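Local coordinates for esterase (Rhizomucor miehei, PDB 4WY5), which probably hydrolyses carboxylic esters, as a carboxylesterase of the alpha/beta hydrolase fold from a thermophilic fungus, at residues E54-E59 with I138-E143; L83-G88 with K101-L106. One frame throughout, in Å; residues are numbered along the deposited sequence.

Interaction 1 of 2, residues E54-E59 with I138-E143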
# COMPACT_ATOMS: atom_id res chain seq x y z
N GLU A 54 2.57 4.03 30.80
CA GLU A 54 3.47 4.41 31.89
C GLU A 54 4.45 5.51 31.46
O GLU A 54 5.05 5.40 30.40
CB GLU A 54 4.24 3.18 32.37
CG GLU A 54 5.36 3.46 33.33
CD GLU A 54 6.10 2.20 33.74
OE1 GLU A 54 5.97 1.15 33.05
OE2 GLU A 54 6.83 2.26 34.75
N ASP A 55 4.62 6.55 32.28
CA ASP A 55 5.56 7.65 31.97
C ASP A 55 6.85 7.58 32.82
O ASP A 55 6.79 7.28 34.01
CB ASP A 55 4.89 9.02 32.15
CG ASP A 55 3.90 9.36 31.02
OD1 ASP A 55 3.86 8.61 30.02
OD2 ASP A 55 3.17 10.37 31.12
N LYS A 56 7.99 7.87 32.20
CA LYS A 56 9.31 7.77 32.85
C LYS A 56 10.23 8.94 32.45
O LYS A 56 10.15 9.47 31.33
CB LYS A 56 9.98 6.44 32.50
CG LYS A 56 9.28 5.20 33.05
CD LYS A 56 10.07 3.92 32.77
CE LYS A 56 11.30 3.79 33.65
NZ LYS A 56 10.93 3.65 35.08
N VAL A 57 11.10 9.34 33.37
CA VAL A 57 12.04 10.44 33.17
C VAL A 57 13.47 9.95 33.43
O VAL A 57 13.78 9.51 34.54
CB VAL A 57 11.72 11.62 34.11
CG1 VAL A 57 12.75 12.75 33.98
CG2 VAL A 57 10.31 12.13 33.84
N VAL A 58 14.34 10.02 32.42
CA VAL A 58 15.63 9.32 32.49
C VAL A 58 16.81 10.11 31.94
O VAL A 58 16.64 11.17 31.33
CB VAL A 58 15.59 7.98 31.71
CG1 VAL A 58 14.54 7.04 32.28
CG2 VAL A 58 15.34 8.24 30.23
N GLU A 59 18.01 9.58 32.15
CA GLU A 59 19.25 10.19 31.68
C GLU A 59 19.98 9.24 30.73
O GLU A 59 19.99 8.02 30.93
CB GLU A 59 20.14 10.60 32.86
CG GLU A 59 21.43 11.27 32.44
CD GLU A 59 22.13 11.98 33.59
OE1 GLU A 59 21.82 11.66 34.76
OE2 GLU A 59 22.99 12.84 33.32
N ILE A 138 17.14 5.78 22.04
CA ILE A 138 17.40 4.45 21.48
C ILE A 138 18.48 3.72 22.29
O ILE A 138 18.36 2.53 22.56
CB ILE A 138 17.82 4.54 19.99
CG1 ILE A 138 16.63 4.95 19.12
CG2 ILE A 138 18.38 3.21 19.51
CD1 ILE A 138 16.94 5.13 17.62
N LEU A 139 19.52 4.46 22.70
CA LEU A 139 20.58 3.89 23.53
C LEU A 139 20.05 3.42 24.87
O LEU A 139 20.49 2.40 25.39
CB LEU A 139 21.72 4.89 23.75
CG LEU A 139 22.66 5.02 22.54
CD1 LEU A 139 23.72 6.11 22.72
CD2 LEU A 139 23.31 3.68 22.20
N TRP A 140 19.10 4.15 25.41
CA TRP A 140 18.54 3.82 26.71
C TRP A 140 17.71 2.54 26.67
O TRP A 140 17.79 1.69 27.57
CB TRP A 140 17.70 4.97 27.22
CG TRP A 140 17.15 4.72 28.57
CD1 TRP A 140 17.75 4.98 29.76
CD2 TRP A 140 15.88 4.11 28.88
NE1 TRP A 140 16.93 4.59 30.79
CE2 TRP A 140 15.78 4.05 30.28
CE3 TRP A 140 14.82 3.63 28.10
CZ2 TRP A 140 14.66 3.52 30.93
CZ3 TRP A 140 13.70 3.10 28.76
CH2 TRP A 140 13.63 3.05 30.15
N VAL A 141 16.91 2.40 25.62
CA VAL A 141 16.07 1.23 25.43
C VAL A 141 16.90 -0.05 25.31
O VAL A 141 16.52 -1.09 25.83
CB VAL A 141 15.19 1.38 24.17
CG1 VAL A 141 14.70 0.03 23.69
CG2 VAL A 141 14.03 2.32 24.47
N ARG A 142 18.04 0.05 24.63
CA ARG A 142 18.96 -1.09 24.52
C ARG A 142 19.59 -1.46 25.87
O ARG A 142 19.87 -2.63 26.12
CB ARG A 142 20.08 -0.78 23.52
CG ARG A 142 19.67 -0.89 22.07
CD ARG A 142 20.79 -0.53 21.11
NE ARG A 142 20.84 -1.52 20.04
CZ ARG A 142 21.87 -2.34 19.81
NH1 ARG A 142 22.97 -2.23 20.54
NH2 ARG A 142 21.79 -3.22 18.83
N GLU A 143 19.79 -0.46 26.73
CA GLU A 143 20.39 -0.68 28.04
C GLU A 143 19.43 -1.27 29.07
O GLU A 143 19.87 -1.89 30.04
CB GLU A 143 20.95 0.64 28.59
CG GLU A 143 22.41 0.84 28.27
CD GLU A 143 23.31 -0.18 28.92
OE1 GLU A 143 23.20 -0.38 30.16
OE2 GLU A 143 24.12 -0.80 28.20
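Val58 lies over the indole of Trp140 where the outermost strand of an alpha/beta hydrolase sheet, 52-60, meets the last turns of helix 129-143, a simple case of one aromatic ring doing nearly all the work of a strand-helix contact. The short segments run almost perpendicular, at 99°, with their axes 10.0 Å apart at closest approach, a gap that the indole spans. Trp140 reaches across because its CG stands anti to the backbone N (chi1 -178°), which sends the ring out from the helix toward the strand. The close-packed part is a CH-pi contact: Val58 CG2 sits 4.0 Å from the centroid of the five-membered ring and only 9° off its normal. CG1 of the same valine extends the cover toward the benzo ring, 3.8 Å from Trp140 CZ2. Leu65 and Leu67 of the adjacent strand 63-71 add apolar surface, against Val58 and Trp140 respectively. The whole contact lies at the protein surface, and it loosens at two ends of the indole. At one, Lys56 CE comes obliquely to 4.3 Å from Trp140 CH2. At the other, the side chain of Glu59 leaves the backbone on the side away from the helix, and Glu59 O lies 4.0 Å from Trp140 CD1.

Interaction 2 of 2, residues L83-G88 with K101-L106. With SO4 (sulfate ion), chain D.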
# COMPACT_ATOMS: atom_id res chain seq x y z
N LEU A 83 8.82 -0.71 19.29
CA LEU A 83 8.61 0.31 18.26
C LEU A 83 8.90 1.72 18.79
O LEU A 83 8.24 2.17 19.73
CB LEU A 83 7.17 0.25 17.74
CG LEU A 83 6.70 1.33 16.76
CD1 LEU A 83 7.52 1.29 15.46
CD2 LEU A 83 5.20 1.20 16.46
N ILE A 84 9.86 2.42 18.19
CA ILE A 84 10.16 3.81 18.55
C ILE A 84 9.24 4.74 17.76
O ILE A 84 9.35 4.79 16.53
CB ILE A 84 11.63 4.18 18.23
CG1 ILE A 84 12.60 3.15 18.81
CG2 ILE A 84 11.95 5.58 18.72
CD1 ILE A 84 12.58 3.10 20.34
N PHE A 85 8.34 5.47 18.43
CA PHE A 85 7.39 6.32 17.68
C PHE A 85 7.63 7.83 17.85
O PHE A 85 7.66 8.36 18.97
CB PHE A 85 5.94 5.99 18.08
CG PHE A 85 4.92 6.59 17.15
CD1 PHE A 85 4.50 5.91 16.03
CD2 PHE A 85 4.42 7.86 17.39
CE1 PHE A 85 3.59 6.46 15.17
CE2 PHE A 85 3.50 8.43 16.52
CZ PHE A 85 3.09 7.72 15.42
N LEU A 86 7.75 8.51 16.72
CA LEU A 86 8.10 9.93 16.66
C LEU A 86 6.96 10.72 16.03
O LEU A 86 6.72 10.60 14.82
CB LEU A 86 9.38 10.09 15.84
CG LEU A 86 10.44 9.07 16.26
CD1 LEU A 86 11.67 9.07 15.33
CD2 LEU A 86 10.86 9.35 17.71
N HIS A 87 6.28 11.54 16.83
CA HIS A 87 5.06 12.22 16.36
C HIS A 87 5.31 13.45 15.49
O HIS A 87 6.32 14.13 15.62
CB HIS A 87 4.20 12.64 17.56
CG HIS A 87 4.77 13.80 18.33
ND1 HIS A 87 4.56 15.11 17.97
CD2 HIS A 87 5.53 13.84 19.46
CE1 HIS A 87 5.18 15.91 18.83
NE2 HIS A 87 5.76 15.16 19.74
N GLY A 88 4.33 13.77 14.64
CA GLY A 88 4.39 14.98 13.81
C GLY A 88 3.84 16.24 14.50
O GLY A 88 3.57 16.24 15.71
N LYS A 101 -4.67 8.07 18.91
CA LYS A 101 -5.38 7.04 18.14
C LYS A 101 -4.41 6.14 17.31
O LYS A 101 -4.45 4.91 17.46
CB LYS A 101 -6.46 7.68 17.25
CG LYS A 101 -7.17 6.73 16.29
CD LYS A 101 -8.03 5.73 17.04
CE LYS A 101 -8.89 4.87 16.09
NZ LYS A 101 -9.56 3.74 16.82
N PRO A 102 -3.52 6.72 16.47
CA PRO A 102 -2.60 5.79 15.77
C PRO A 102 -1.61 5.04 16.69
O PRO A 102 -1.26 3.90 16.36
CB PRO A 102 -1.83 6.70 14.81
CG PRO A 102 -1.96 8.08 15.39
CD PRO A 102 -3.33 8.11 16.04
N VAL A 103 -1.18 5.64 17.80
CA VAL A 103 -0.25 4.97 18.71
C VAL A 103 -0.90 3.75 19.39
O VAL A 103 -0.31 2.65 19.44
CB VAL A 103 0.26 5.93 19.80
CG1 VAL A 103 0.94 5.17 20.93
CG2 VAL A 103 1.19 6.96 19.20
N ARG A 104 -2.11 3.93 19.89
CA ARG A 104 -2.80 2.84 20.56
C ARG A 104 -3.22 1.73 19.57
O ARG A 104 -3.14 0.55 19.91
CB ARG A 104 -3.99 3.38 21.36
CG ARG A 104 -3.50 4.06 22.66
CD ARG A 104 -4.59 4.44 23.68
NE ARG A 104 -3.98 5.19 24.78
CZ ARG A 104 -4.59 5.54 25.91
NH1 ARG A 104 -5.86 5.22 26.12
NH2 ARG A 104 -3.93 6.23 26.83
N ASP A 105 -3.60 2.12 18.35
CA ASP A 105 -3.91 1.15 17.27
C ASP A 105 -2.70 0.27 16.87
O ASP A 105 -2.80 -0.96 16.78
CB ASP A 105 -4.45 1.87 16.02
CG ASP A 105 -5.92 2.28 16.16
OD1 ASP A 105 -6.56 1.90 17.17
OD2 ASP A 105 -6.45 2.96 15.25
N LEU A 106 -1.57 0.90 16.56
CA LEU A 106 -0.35 0.16 16.20
C LEU A 106 0.10 -0.79 17.32
O LEU A 106 0.52 -1.92 17.06
CB LEU A 106 0.77 1.14 15.87
CG LEU A 106 0.51 1.98 14.60
CD1 LEU A 106 1.55 3.09 14.43
CD2 LEU A 106 0.46 1.09 13.36
S SO4 D . -6.13 7.38 29.93
O1 SO4 D . -6.50 8.06 31.18
O2 SO4 D . -5.18 6.30 30.21
O3 SO4 D . -7.33 6.80 29.31
O4 SO4 D . -5.50 8.34 29.03
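Two first torsions bring Phe85 and Val103 together. In Phe85, CG lies anti to the backbone N (chi1 -168°), carrying the ring from the strand toward helix 100-110; in Val103 the corresponding angle of 166° places CG1 anti to N and leaves CG2 to meet that ring. This methyl settles over one face as a CH-pi contact, 4.1 Å from the ring centroid and displaced toward the rim, nearest to the CD2-CE2 side. At another part of the ring, Leu106 CD1 approaches Phe85 CE1 obliquely at 4.0 Å, the two side chains crossing at about a right angle. Further back along the strand, Leu83 CD2 lies 4.5 Å from Leu106 CB, a more relaxed apolar contact. The interface is thus buried and wholly apolar, while charged groups occupy other sides of the helix. Arg104, extended from CG to NE, forms a salt bridge with Glu53 and a weak hydrogen bond, 3.4 Å from NH2 to O4 of a sulfate that lies at the guanidinium edge, near its plane, and probably comes from the crystallisation liquor. The packing belongs to the beta-alpha-beta unit formed by strand 80-86, helix 100-110 and strand 113-117: the helix runs nearly antiparallel to the first strand, Phe85 also touches Thr114 and Phe116 of the second, and Leu106 also touches Ile308 and Ile311 of helix 302-319.

Overall arrangement
Interactions 1 and 2 illustrate how helices pack on one mixed sheet at its margin and in its interior. Their centres are about 17 Å apart and their nearest atoms about 4 Å, without touching. Interaction 1 reaches the outermost strand, 52-60, and interaction 2 uses strand 80-86, three places further in; the centre of interaction 1 lies about 19 Å, that of interaction 2 about 8 Å, from the centre of the chain. In sequence, 83-88 and 101-106 both fall inside the loop closed by 54-59 and 138-143. Interaction 2 is also the one closer to the probable active site: Phe85 lies near, without touching, a GxSxG sequence that looks like the nucleophile elbow of this family.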